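PDB 4WIA: putative flagella-related protein H from Methanocaldococcus jannaschii DSM 2661, which is probably an ATP-binding and ATP-hydrolysing component of the archaellum, the archaeal flagellum. Local coordinates for residues Ile30-Glu35 with Ser41-Arg46; Gly50-Arg55 with Ser87-Tyr92; Leu68-Gln73 with Tyr79-Lys84; Cys161-Lys166 with Ser171-Ile176. One frame throughout, in Å; residues are numbered along the deposited sequence.

How the interactions relate
Interactions 1 and 2 are built on the same helix, 40-53, one near its start beside the P-loop and the other at its far end, with centres about 18 Å apart. Interaction 3 lies within the chain excursion between the two segments of interaction 2, about 11 Å from it centre to centre, and both touch one sulfate and the second subunit. Interaction 4 comes last along the chain, its strand 158-163 lying beside strand 29-33 of interaction 1, with centres about 13 Å apart. Interactions 1, 2 and 4 all reach one mixed sheet, and the set spans from the probable nucleotide site to a subunit interface, about 27 Å separating the centres of interactions 2 and 4.

Interaction 1: Ile30-Glu35 with Ser41-Arg46; sequences IIIEGE and SVLCQR. With SO4 (sulfate ion), chain E.
The P-loop strand-loop-helix unit is closed here by I32 of strand 29-33, which packs on L43 and C44 in the first turns of helix 40-53. A single methyl does the touching: CD1 of I32 lies 4.0 Å from CD2 of L43. The same CD1 is also 4.0 Å from SG of C44, so it rests between a leucine branch and a sulfur. I32 has its CG1 anti to the carbonyl carbon (chi1 -54°) and is extended beyond it, which carries CD1 out from the strand to the helix. L43 reaches back with CG anti to its own backbone N, and the two side chains cross at a slant. The backbones stay well apart, with CA of I32 8.7 Å from CA of C44. The geometry fits the Walker A arrangement of the P-loop NTPases, a strand leading through a glycine-rich turn into a helix whose N-terminal amides face an anion. A sulfate occupies that place, and the backbone N of S41 donates to its O3 at 2.7 Å in a nearly straight bond (163°). The backbone amides of S37, G39 and K40 also donate to this sulfate, consistent with a phosphate site of ATP. The OG of S41, by similarity a magnesium ligand, is hydrogen-bonded to D127, while T162 of strand 158-163 touches C44.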
# COMPACT_ATOMS: atom_id res chain seq x y z
N ILE A 30 2.00 16.73 -17.78
CA ILE A 30 3.06 15.99 -18.32
C ILE A 30 2.76 15.73 -19.78
O ILE A 30 1.72 15.21 -20.13
CB ILE A 30 3.16 14.62 -17.62
CG1 ILE A 30 3.21 14.82 -16.10
CG2 ILE A 30 4.39 13.86 -18.12
CD1 ILE A 30 3.52 13.57 -15.30
N ILE A 31 3.68 16.10 -20.63
CA ILE A 31 3.56 15.80 -22.04
C ILE A 31 4.61 14.78 -22.43
O ILE A 31 5.80 14.99 -22.22
CB ILE A 31 3.77 17.09 -22.89
CG1 ILE A 31 2.69 18.11 -22.54
CG2 ILE A 31 3.71 16.76 -24.38
CD1 ILE A 31 1.28 17.66 -22.83
N ILE A 32 4.18 13.68 -23.01
CA ILE A 32 5.07 12.67 -23.51
C ILE A 32 5.06 12.66 -25.00
O ILE A 32 4.08 12.28 -25.60
CB ILE A 32 4.70 11.30 -22.96
CG1 ILE A 32 4.64 11.37 -21.41
CG2 ILE A 32 5.75 10.30 -23.40
CD1 ILE A 32 4.07 10.11 -20.76
N GLU A 33 6.14 13.13 -25.60
CA GLU A 33 6.17 13.40 -27.02
C GLU A 33 7.17 12.49 -27.68
O GLU A 33 8.36 12.50 -27.31
CB GLU A 33 6.56 14.88 -27.27
CG GLU A 33 6.91 15.20 -28.73
CD GLU A 33 7.23 16.65 -29.03
OE1 GLU A 33 7.37 17.46 -28.10
OE2 GLU A 33 7.31 16.99 -30.25
N GLY A 34 6.74 11.78 -28.71
CA GLY A 34 7.66 10.95 -29.47
C GLY A 34 6.90 10.28 -30.58
O GLY A 34 5.67 10.22 -30.54
N GLU A 35 7.63 9.71 -31.52
CA GLU A 35 7.03 9.00 -32.62
C GLU A 35 6.38 7.66 -32.23
O GLU A 35 6.48 7.20 -31.09
CB GLU A 35 8.08 8.76 -33.70
CG GLU A 35 8.70 10.06 -34.16
CD GLU A 35 9.40 9.95 -35.48
OE1 GLU A 35 10.14 10.90 -35.81
OE2 GLU A 35 9.21 8.94 -36.19
N SER A 41 2.84 4.99 -24.63
CA SER A 41 1.70 4.32 -24.04
C SER A 41 2.11 3.48 -22.84
O SER A 41 1.55 3.57 -21.76
CB SER A 41 1.02 3.43 -25.11
OG SER A 41 0.23 4.21 -26.01
N VAL A 42 3.13 2.67 -23.02
CA VAL A 42 3.60 1.83 -21.88
C VAL A 42 4.03 2.67 -20.68
O VAL A 42 3.75 2.35 -19.55
CB VAL A 42 4.74 0.90 -22.31
CG1 VAL A 42 5.37 0.26 -21.11
CG2 VAL A 42 4.20 -0.17 -23.23
N LEU A 43 4.60 3.84 -20.95
CA LEU A 43 4.96 4.74 -19.88
C LEU A 43 3.75 5.25 -19.17
O LEU A 43 3.76 5.32 -17.94
CB LEU A 43 5.72 5.90 -20.45
CG LEU A 43 6.62 6.69 -19.54
CD1 LEU A 43 7.65 5.78 -18.86
CD2 LEU A 43 7.32 7.78 -20.34
N CYS A 44 2.67 5.58 -19.93
CA CYS A 44 1.42 6.03 -19.29
C CYS A 44 0.85 4.95 -18.46
O CYS A 44 0.29 5.18 -17.42
CB CYS A 44 0.36 6.43 -20.37
SG CYS A 44 0.76 7.96 -21.24
N GLN A 45 0.98 3.73 -18.96
CA GLN A 45 0.45 2.53 -18.28
C GLN A 45 1.16 2.23 -16.97
O GLN A 45 0.51 1.96 -15.97
CB GLN A 45 0.51 1.35 -19.23
CG GLN A 45 -0.57 1.46 -20.28
CD GLN A 45 -0.27 0.73 -21.57
OE1 GLN A 45 0.59 -0.16 -21.66
NE2 GLN A 45 -1.05 1.09 -22.61
N ARG A 46 2.50 2.35 -16.99
CA ARG A 46 3.30 2.22 -15.76
C ARG A 46 2.90 3.29 -14.74
O ARG A 46 2.75 3.02 -13.53
CB ARG A 46 4.79 2.32 -16.06
CG ARG A 46 5.69 2.67 -14.86
CD ARG A 46 5.71 1.53 -13.84
NE ARG A 46 6.54 1.83 -12.67
CZ ARG A 46 6.17 2.55 -11.62
NH1 ARG A 46 4.98 3.12 -11.57
NH2 ARG A 46 6.99 2.70 -10.60
S SO4 E . 4.02 4.23 -28.39
O1 SO4 E . 5.10 5.28 -28.48
O2 SO4 E . 4.63 2.95 -28.07
O3 SO4 E . 3.03 4.41 -27.31
O4 SO4 E . 3.52 4.29 -29.76

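Interaction 2: Gly50-Arg55 with Ser87-Tyr92; sequences GFLQNR and SGALLY. With SO4 (sulfate ion), chain J.
L52 meets the backbone of A89 more closely than any side chain of segment 87-92: its CD2 lies 3.7 Å from the carbonyl O of A89. The same methyl is 4.3 Å from CB of A89, and both methyls of L52, CD1 and CD2, are 4.2 Å from CB of L90. CD2 thus faces A89 while the pair together rests on L90, and the L52 and L90 side chains cross at about a right angle. Beyond L52 the helix ends in a Schellman motif whose C-prime residue is R55, with positive phi. N54 doubles back on the last turn, its ND2 donating to O of G50 at 2.9 Å from above the carbonyl plane, and its backbone N uses the same oxygen. Across the contact, S87 OG accepts from the backbone N of A89 at 3.1 Å, an ST turn. R55, bent at chi2 (-64°), swings its guanidinium to a sulfate, where NH2 donates to O2 at 2.6 Å. Its NH1 is hydrogen-bonded to OE1 of Q53 of the second subunit, and S12 and R13 of that subunit also bond to the sulfate. A leucine in its place would probably leave both this anion and that glutamine short of a donor at the interface. V58 touches L52 as well, so the end of helix 40-53 packs over strands 58-62 and 90-94 at the outer margin of a sheet with the RecA-like strand order, as expected for a KaiC-family P-loop ATPase.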
# COMPACT_ATOMS: atom_id res chain seq x y z
N GLY A 50 1.15 2.58 -11.09
CA GLY A 50 1.75 3.16 -9.86
C GLY A 50 0.77 3.99 -9.04
O GLY A 50 0.56 3.73 -7.88
N PHE A 51 0.14 4.99 -9.68
CA PHE A 51 -0.86 5.79 -9.00
C PHE A 51 -1.96 4.91 -8.38
O PHE A 51 -2.31 5.07 -7.21
CB PHE A 51 -1.53 6.77 -10.00
CG PHE A 51 -0.65 7.91 -10.45
CD1 PHE A 51 -0.06 8.73 -9.54
CD2 PHE A 51 -0.47 8.18 -11.78
CE1 PHE A 51 0.72 9.78 -9.95
CE2 PHE A 51 0.30 9.24 -12.22
CZ PHE A 51 0.95 10.01 -11.29
N LEU A 52 -2.51 3.99 -9.17
CA LEU A 52 -3.58 3.16 -8.65
C LEU A 52 -3.16 2.33 -7.44
O LEU A 52 -3.92 2.17 -6.48
CB LEU A 52 -4.11 2.24 -9.73
CG LEU A 52 -4.91 2.92 -10.82
CD1 LEU A 52 -5.01 1.98 -12.01
CD2 LEU A 52 -6.30 3.26 -10.30
N GLN A 53 -1.95 1.76 -7.47
CA GLN A 53 -1.49 0.94 -6.36
C GLN A 53 -1.24 1.80 -5.14
O GLN A 53 -1.29 1.31 -4.03
CB GLN A 53 -0.19 0.21 -6.74
CG GLN A 53 -0.38 -0.88 -7.77
CD GLN A 53 -1.25 -1.95 -7.21
OE1 GLN A 53 -1.02 -2.45 -6.13
NE2 GLN A 53 -2.25 -2.30 -7.91
N ASN A 54 -0.95 3.07 -5.34
CA ASN A 54 -0.75 3.96 -4.21
C ASN A 54 -2.01 4.74 -3.79
O ASN A 54 -1.89 5.75 -3.12
CB ASN A 54 0.43 4.88 -4.49
CG ASN A 54 1.73 4.12 -4.39
OD1 ASN A 54 2.27 4.01 -3.34
ND2 ASN A 54 2.23 3.61 -5.50
N ARG A 55 -3.17 4.25 -4.20
CA ARG A 55 -4.49 4.72 -3.71
C ARG A 55 -4.93 6.05 -4.32
O ARG A 55 -5.76 6.74 -3.75
CB ARG A 55 -4.54 4.80 -2.18
CG ARG A 55 -4.08 3.53 -1.46
CD ARG A 55 -5.00 2.37 -1.79
NE ARG A 55 -4.45 1.15 -1.28
CZ ARG A 55 -5.07 -0.04 -1.27
NH1 ARG A 55 -4.40 -1.09 -0.81
NH2 ARG A 55 -6.32 -0.20 -1.63
N SER A 87 -14.24 -1.22 -9.37
CA SER A 87 -14.58 -0.32 -8.27
C SER A 87 -14.80 1.10 -8.77
O SER A 87 -15.28 1.97 -8.03
CB SER A 87 -13.48 -0.34 -7.21
OG SER A 87 -12.30 0.22 -7.74
N GLY A 88 -14.44 1.33 -10.03
CA GLY A 88 -14.38 2.69 -10.53
C GLY A 88 -13.12 3.47 -10.16
O GLY A 88 -12.95 4.60 -10.63
N ALA A 89 -12.20 2.89 -9.40
CA ALA A 89 -10.91 3.47 -9.20
C ALA A 89 -10.19 3.84 -10.47
O ALA A 89 -9.59 4.95 -10.57
CB ALA A 89 -10.05 2.56 -8.39
N LEU A 90 -10.28 2.97 -11.46
CA LEU A 90 -9.82 3.28 -12.83
C LEU A 90 -11.04 3.45 -13.75
O LEU A 90 -11.88 2.56 -13.85
CB LEU A 90 -8.94 2.15 -13.36
CG LEU A 90 -8.54 2.19 -14.85
CD1 LEU A 90 -7.85 3.50 -15.16
CD2 LEU A 90 -7.66 1.02 -15.29
N LEU A 91 -11.15 4.62 -14.43
CA LEU A 91 -12.17 4.87 -15.39
C LEU A 91 -11.48 4.90 -16.72
O LEU A 91 -10.62 5.76 -16.99
CB LEU A 91 -12.81 6.25 -15.11
CG LEU A 91 -13.75 6.85 -16.12
CD1 LEU A 91 -15.00 5.96 -16.27
CD2 LEU A 91 -14.12 8.27 -15.73
N TYR A 92 -11.83 3.94 -17.55
CA TYR A 92 -11.20 3.75 -18.84
C TYR A 92 -12.16 4.19 -19.96
O TYR A 92 -13.26 3.73 -20.03
CB TYR A 92 -10.81 2.26 -19.04
CG TYR A 92 -10.04 2.07 -20.31
CD1 TYR A 92 -8.73 2.45 -20.38
CD2 TYR A 92 -10.66 1.65 -21.47
CE1 TYR A 92 -8.02 2.34 -21.57
CE2 TYR A 92 -9.96 1.52 -22.68
CZ TYR A 92 -8.62 1.87 -22.70
OH TYR A 92 -7.91 1.76 -23.87
S SO4 J . -9.07 0.57 -3.71
O1 SO4 J . -9.62 -0.39 -2.70
O2 SO4 J . -7.89 1.29 -3.12
O3 SO4 J . -8.65 0.08 -5.01
O4 SO4 J . -10.20 1.56 -3.91

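Interaction 3: Leu68-Gln73 with Tyr79-Lys84; sequences LEFIKQ and YSINKK. With SO4 (sulfate ion), chain G; SO4 (sulfate ion), chain J.
F70 and then I71, in the middle of helix 67-76, receive the side chain of I81. CE2 of the F70 ring is 4.0 Å from CD1 of I81, and the two side chains cross at about a right angle. The phenylalanine reaches it with CG anti to the backbone N (chi1 -176°). One residue on, CG1 of I71 lies 4.2 Å from the same I81 CD1, so that one methyl joins both helix residues. I81 adopts an uncommon rotamer for this, its CG1 lodged between the backbone N and the carbonyl carbon (chi1 42°). The other branch of I71 turns to N82: CG2 lies 3.6 Å from ND2, apolar methyl against amide. The I71 carbonyl O takes a hydrogen bond of 2.9 Å from a water that in turn accepts a weak bond from the backbone N of I81. With an alanine in place of N82, the I71 methyl would probably lose its amide neighbour and a small gap would open beside I71. I81 occupies the N-cap position of helix 82-87, and a sulfate lies at this helix start, with K83 N donating to its O4 at 2.9 Å. K84 NZ donates at 2.7 Å to O3 of a different sulfate, and also bonds to L52 O in helix 40-53. F70 also stacks on Y92 of strand 90-94, and I81 touches L52 and Y49 of helix 40-53, so the two short helices lie against that helix and the edge strand.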
# COMPACT_ATOMS: atom_id res chain seq x y z
N LEU A 68 -11.27 -4.13 -23.71
CA LEU A 68 -10.79 -5.50 -23.75
C LEU A 68 -9.27 -5.52 -24.07
O LEU A 68 -8.49 -6.09 -23.31
CB LEU A 68 -11.59 -6.24 -24.80
CG LEU A 68 -11.53 -7.71 -25.10
CD1 LEU A 68 -10.58 -8.06 -26.23
CD2 LEU A 68 -11.19 -8.41 -23.81
N GLU A 69 -8.88 -4.82 -25.14
CA GLU A 69 -7.49 -4.73 -25.55
C GLU A 69 -6.65 -4.11 -24.44
O GLU A 69 -5.56 -4.55 -24.19
CB GLU A 69 -7.35 -3.94 -26.85
CG GLU A 69 -8.08 -4.50 -28.06
CD GLU A 69 -8.11 -3.52 -29.27
OE1 GLU A 69 -7.71 -3.98 -30.36
OE2 GLU A 69 -8.50 -2.30 -29.18
N PHE A 70 -7.18 -3.11 -23.76
CA PHE A 70 -6.48 -2.48 -22.65
C PHE A 70 -6.25 -3.48 -21.48
O PHE A 70 -5.14 -3.57 -20.92
CB PHE A 70 -7.25 -1.26 -22.17
CG PHE A 70 -6.57 -0.50 -21.10
CD1 PHE A 70 -5.47 0.30 -21.40
CD2 PHE A 70 -6.99 -0.57 -19.78
CE1 PHE A 70 -4.81 1.02 -20.39
CE2 PHE A 70 -6.31 0.13 -18.80
CZ PHE A 70 -5.22 0.90 -19.09
N ILE A 71 -7.28 -4.21 -21.11
CA ILE A 71 -7.10 -5.18 -20.06
C ILE A 71 -6.00 -6.20 -20.44
O ILE A 71 -5.16 -6.54 -19.60
CB ILE A 71 -8.41 -5.87 -19.75
CG1 ILE A 71 -9.34 -4.90 -19.03
CG2 ILE A 71 -8.19 -7.12 -18.88
CD1 ILE A 71 -10.78 -5.31 -19.16
N LYS A 72 -6.01 -6.68 -21.69
CA LYS A 72 -5.00 -7.60 -22.11
C LYS A 72 -3.62 -6.96 -22.07
O LYS A 72 -2.67 -7.61 -21.68
CB LYS A 72 -5.22 -8.14 -23.53
CG LYS A 72 -6.62 -8.63 -23.75
CD LYS A 72 -6.66 -9.74 -24.73
CE LYS A 72 -7.01 -9.36 -26.14
NZ LYS A 72 -7.63 -10.56 -26.77
N GLN A 73 -3.53 -5.73 -22.56
CA GLN A 73 -2.26 -5.05 -22.64
C GLN A 73 -1.70 -4.82 -21.22
O GLN A 73 -0.54 -5.14 -20.96
CB GLN A 73 -2.40 -3.73 -23.35
CG GLN A 73 -1.30 -2.75 -23.01
CD GLN A 73 0.01 -3.09 -23.66
OE1 GLN A 73 0.11 -4.08 -24.36
NE2 GLN A 73 1.02 -2.25 -23.47
N TYR A 79 0.55 -5.47 -15.06
CA TYR A 79 -0.00 -4.34 -14.40
C TYR A 79 -1.49 -4.55 -14.37
O TYR A 79 -2.24 -3.63 -14.75
CB TYR A 79 0.23 -3.04 -15.20
CG TYR A 79 1.63 -2.54 -15.33
CD1 TYR A 79 2.60 -2.81 -14.35
CD2 TYR A 79 2.02 -1.82 -16.45
CE1 TYR A 79 3.88 -2.33 -14.45
CE2 TYR A 79 3.33 -1.38 -16.59
CZ TYR A 79 4.24 -1.63 -15.58
OH TYR A 79 5.55 -1.21 -15.72
N SER A 80 -1.97 -5.68 -13.90
CA SER A 80 -3.37 -5.97 -14.10
C SER A 80 -4.29 -5.04 -13.25
O SER A 80 -4.01 -4.70 -12.11
CB SER A 80 -3.65 -7.47 -13.95
OG SER A 80 -3.82 -7.80 -12.59
N ILE A 81 -5.37 -4.56 -13.87
CA ILE A 81 -6.21 -3.51 -13.25
C ILE A 81 -7.70 -3.85 -13.22
O ILE A 81 -8.55 -2.95 -13.19
CB ILE A 81 -5.97 -2.19 -13.93
CG1 ILE A 81 -5.87 -2.27 -15.48
CG2 ILE A 81 -4.66 -1.58 -13.38
CD1 ILE A 81 -7.07 -2.80 -16.23
N ASN A 82 -8.02 -5.14 -13.19
CA ASN A 82 -9.39 -5.60 -13.19
C ASN A 82 -10.19 -5.09 -12.03
O ASN A 82 -11.31 -4.61 -12.19
CB ASN A 82 -9.39 -7.14 -13.13
CG ASN A 82 -8.67 -7.74 -14.29
OD1 ASN A 82 -7.61 -8.39 -14.14
ND2 ASN A 82 -9.19 -7.49 -15.47
N LYS A 83 -9.67 -5.29 -10.84
CA LYS A 83 -10.37 -4.83 -9.65
C LYS A 83 -10.52 -3.33 -9.60
O LYS A 83 -11.53 -2.83 -9.07
CB LYS A 83 -9.74 -5.33 -8.37
CG LYS A 83 -10.19 -6.74 -8.08
CD LYS A 83 -10.00 -7.12 -6.63
CE LYS A 83 -10.85 -8.32 -6.29
NZ LYS A 83 -10.63 -8.71 -4.88
N LYS A 84 -9.56 -2.61 -10.12
CA LYS A 84 -9.60 -1.18 -10.10
C LYS A 84 -10.69 -0.68 -11.08
O LYS A 84 -11.37 0.29 -10.78
CB LYS A 84 -8.25 -0.60 -10.48
CG LYS A 84 -7.10 -0.91 -9.50
CD LYS A 84 -7.24 -0.12 -8.22
CE LYS A 84 -6.12 -0.41 -7.25
NZ LYS A 84 -6.20 0.47 -6.04
S SO4 G . -6.72 -8.00 -10.58
O1 SO4 G . -6.12 -7.53 -11.80
O2 SO4 G . -5.68 -8.25 -9.62
O3 SO4 G . -7.47 -9.21 -10.85
O4 SO4 G . -7.53 -7.05 -9.87
S SO4 J . -9.07 0.57 -3.71
O1 SO4 J . -9.62 -0.39 -2.70
O2 SO4 J . -7.89 1.29 -3.12
O3 SO4 J . -8.65 0.08 -5.01
O4 SO4 J . -10.20 1.56 -3.91
O HOH W 1 -5.72 -6.26 -16.77

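Interaction 4: Cys161-Lys166 with Ser171-Ile176; sequences CTVNPK and SVLTII. With SO4 (sulfate ion), chain F.
N164 ND2 donates to O3 of a sulfate at 2.9 Å, with an N-H...O angle of 164°, and the same anion is hydrogen-bonded to the side chains of K40 (NZ) and Q64 (NE2). Both of those residues are ATP-binding by similarity, so the sulfate probably lies in or beside the nucleotide pocket. The other end of the amide is held as well: N164 OD1 accepts from the backbone N of K166 at 2.9 Å, an Asx turn in which the donor sits well above the carbonyl plane. With one bond to each end, the amide is fixed in its rotation. While N164 turns from segment 171-176, its neighbours on both sides in sequence meet the helix. V163 CG1 lies only 3.4 Å from CD2 of L173, tighter than ordinary van der Waals contact. It comes there because CG1 stands opposite the backbone N across the CA-CB bond (chi1 169°). The second methyl of L173, CD1, is 3.8 Å from CB of P165, so the two branches span V163 and P165 as the strand gives way to the turn. A looser touch, 4.4 Å between CG2 of V163 and CG2 of I176, extends the apolar seam by one helical turn, where I31 of strand 29-33 also meets I176. The seam joins strand 158-163 to helix 170-179, which leads on to strand 182-191. As 29-33 lies between these two parallel strands, the arrangement is a beta-alpha-beta crossover that steps over the P-loop strand in the RecA-like core.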
# COMPACT_ATOMS: atom_id res chain seq x y z
N CYS A 161 -0.55 13.65 -21.21
CA CYS A 161 -0.90 13.40 -22.60
C CYS A 161 0.27 12.85 -23.39
O CYS A 161 1.42 13.21 -23.17
CB CYS A 161 -1.29 14.68 -23.30
SG CYS A 161 -2.56 15.71 -22.54
N THR A 162 -0.04 12.00 -24.36
CA THR A 162 0.95 11.66 -25.35
C THR A 162 0.72 12.47 -26.65
O THR A 162 -0.40 12.74 -27.02
CB THR A 162 0.95 10.17 -25.65
OG1 THR A 162 -0.26 9.82 -26.29
CG2 THR A 162 1.06 9.36 -24.34
N VAL A 163 1.82 12.75 -27.32
CA VAL A 163 1.83 13.50 -28.53
C VAL A 163 2.72 12.80 -29.54
O VAL A 163 3.89 12.51 -29.25
CB VAL A 163 2.45 14.87 -28.23
CG1 VAL A 163 2.74 15.63 -29.53
CG2 VAL A 163 1.55 15.68 -27.32
N ASN A 164 2.18 12.49 -30.72
CA ASN A 164 2.99 12.02 -31.83
C ASN A 164 3.27 13.21 -32.72
O ASN A 164 2.36 13.75 -33.33
CB ASN A 164 2.26 10.92 -32.59
CG ASN A 164 3.03 10.43 -33.82
OD1 ASN A 164 3.98 11.06 -34.29
ND2 ASN A 164 2.62 9.29 -34.34
N PRO A 165 4.53 13.64 -32.81
CA PRO A 165 4.77 14.89 -33.53
C PRO A 165 4.45 14.83 -35.02
O PRO A 165 4.31 15.88 -35.64
CB PRO A 165 6.28 15.16 -33.29
CG PRO A 165 6.87 13.83 -32.98
CD PRO A 165 5.78 13.07 -32.27
N LYS A 166 4.33 13.62 -35.59
CA LYS A 166 3.93 13.46 -36.99
C LYS A 166 2.48 13.87 -37.30
O LYS A 166 2.06 13.95 -38.48
CB LYS A 166 4.15 12.03 -37.45
CG LYS A 166 5.60 11.72 -37.74
CD LYS A 166 5.84 10.22 -37.87
CE LYS A 166 7.05 9.91 -38.72
NZ LYS A 166 6.78 10.23 -40.15
N SER A 171 4.19 24.46 -35.14
CA SER A 171 3.57 25.63 -34.52
C SER A 171 2.74 25.17 -33.31
O SER A 171 2.88 25.71 -32.22
CB SER A 171 2.74 26.42 -35.56
OG SER A 171 1.65 25.65 -36.04
N VAL A 172 1.97 24.11 -33.49
CA VAL A 172 1.11 23.59 -32.43
C VAL A 172 1.93 22.91 -31.31
O VAL A 172 1.67 23.07 -30.09
CB VAL A 172 0.10 22.60 -33.03
CG1 VAL A 172 -0.78 22.02 -31.94
CG2 VAL A 172 -0.75 23.25 -34.11
N LEU A 173 2.91 22.14 -31.73
CA LEU A 173 3.74 21.38 -30.78
C LEU A 173 4.43 22.32 -29.80
O LEU A 173 4.42 22.08 -28.60
CB LEU A 173 4.76 20.52 -31.54
CG LEU A 173 4.19 19.37 -32.37
CD1 LEU A 173 5.23 18.78 -33.34
CD2 LEU A 173 3.58 18.31 -31.50
N THR A 174 5.05 23.38 -30.32
CA THR A 174 5.69 24.41 -29.50
C THR A 174 4.78 24.93 -28.38
O THR A 174 5.25 25.21 -27.29
CB THR A 174 6.11 25.59 -30.37
OG1 THR A 174 7.12 25.18 -31.31
CG2 THR A 174 6.65 26.72 -29.52
N ILE A 175 3.48 25.05 -28.65
CA ILE A 175 2.54 25.58 -27.67
C ILE A 175 2.32 24.59 -26.58
O ILE A 175 2.25 24.93 -25.40
CB ILE A 175 1.17 25.96 -28.33
CG1 ILE A 175 1.35 27.15 -29.26
CG2 ILE A 175 0.11 26.27 -27.27
CD1 ILE A 175 0.22 27.32 -30.25
N ILE A 176 2.16 23.34 -26.98
CA ILE A 176 1.93 22.28 -26.01
C ILE A 176 3.15 22.21 -25.10
O ILE A 176 3.03 22.08 -23.89
CB ILE A 176 1.66 20.94 -26.72
CG1 ILE A 176 0.33 21.03 -27.48
CG2 ILE A 176 1.62 19.79 -25.72
CD1 ILE A 176 0.09 19.87 -28.44
S SO4 F . 1.12 7.31 -31.40
O1 SO4 F . 2.55 7.67 -31.43
O2 SO4 F . 0.78 5.86 -31.36
O3 SO4 F . 0.69 7.85 -32.72
O4 SO4 F . 0.35 7.94 -30.25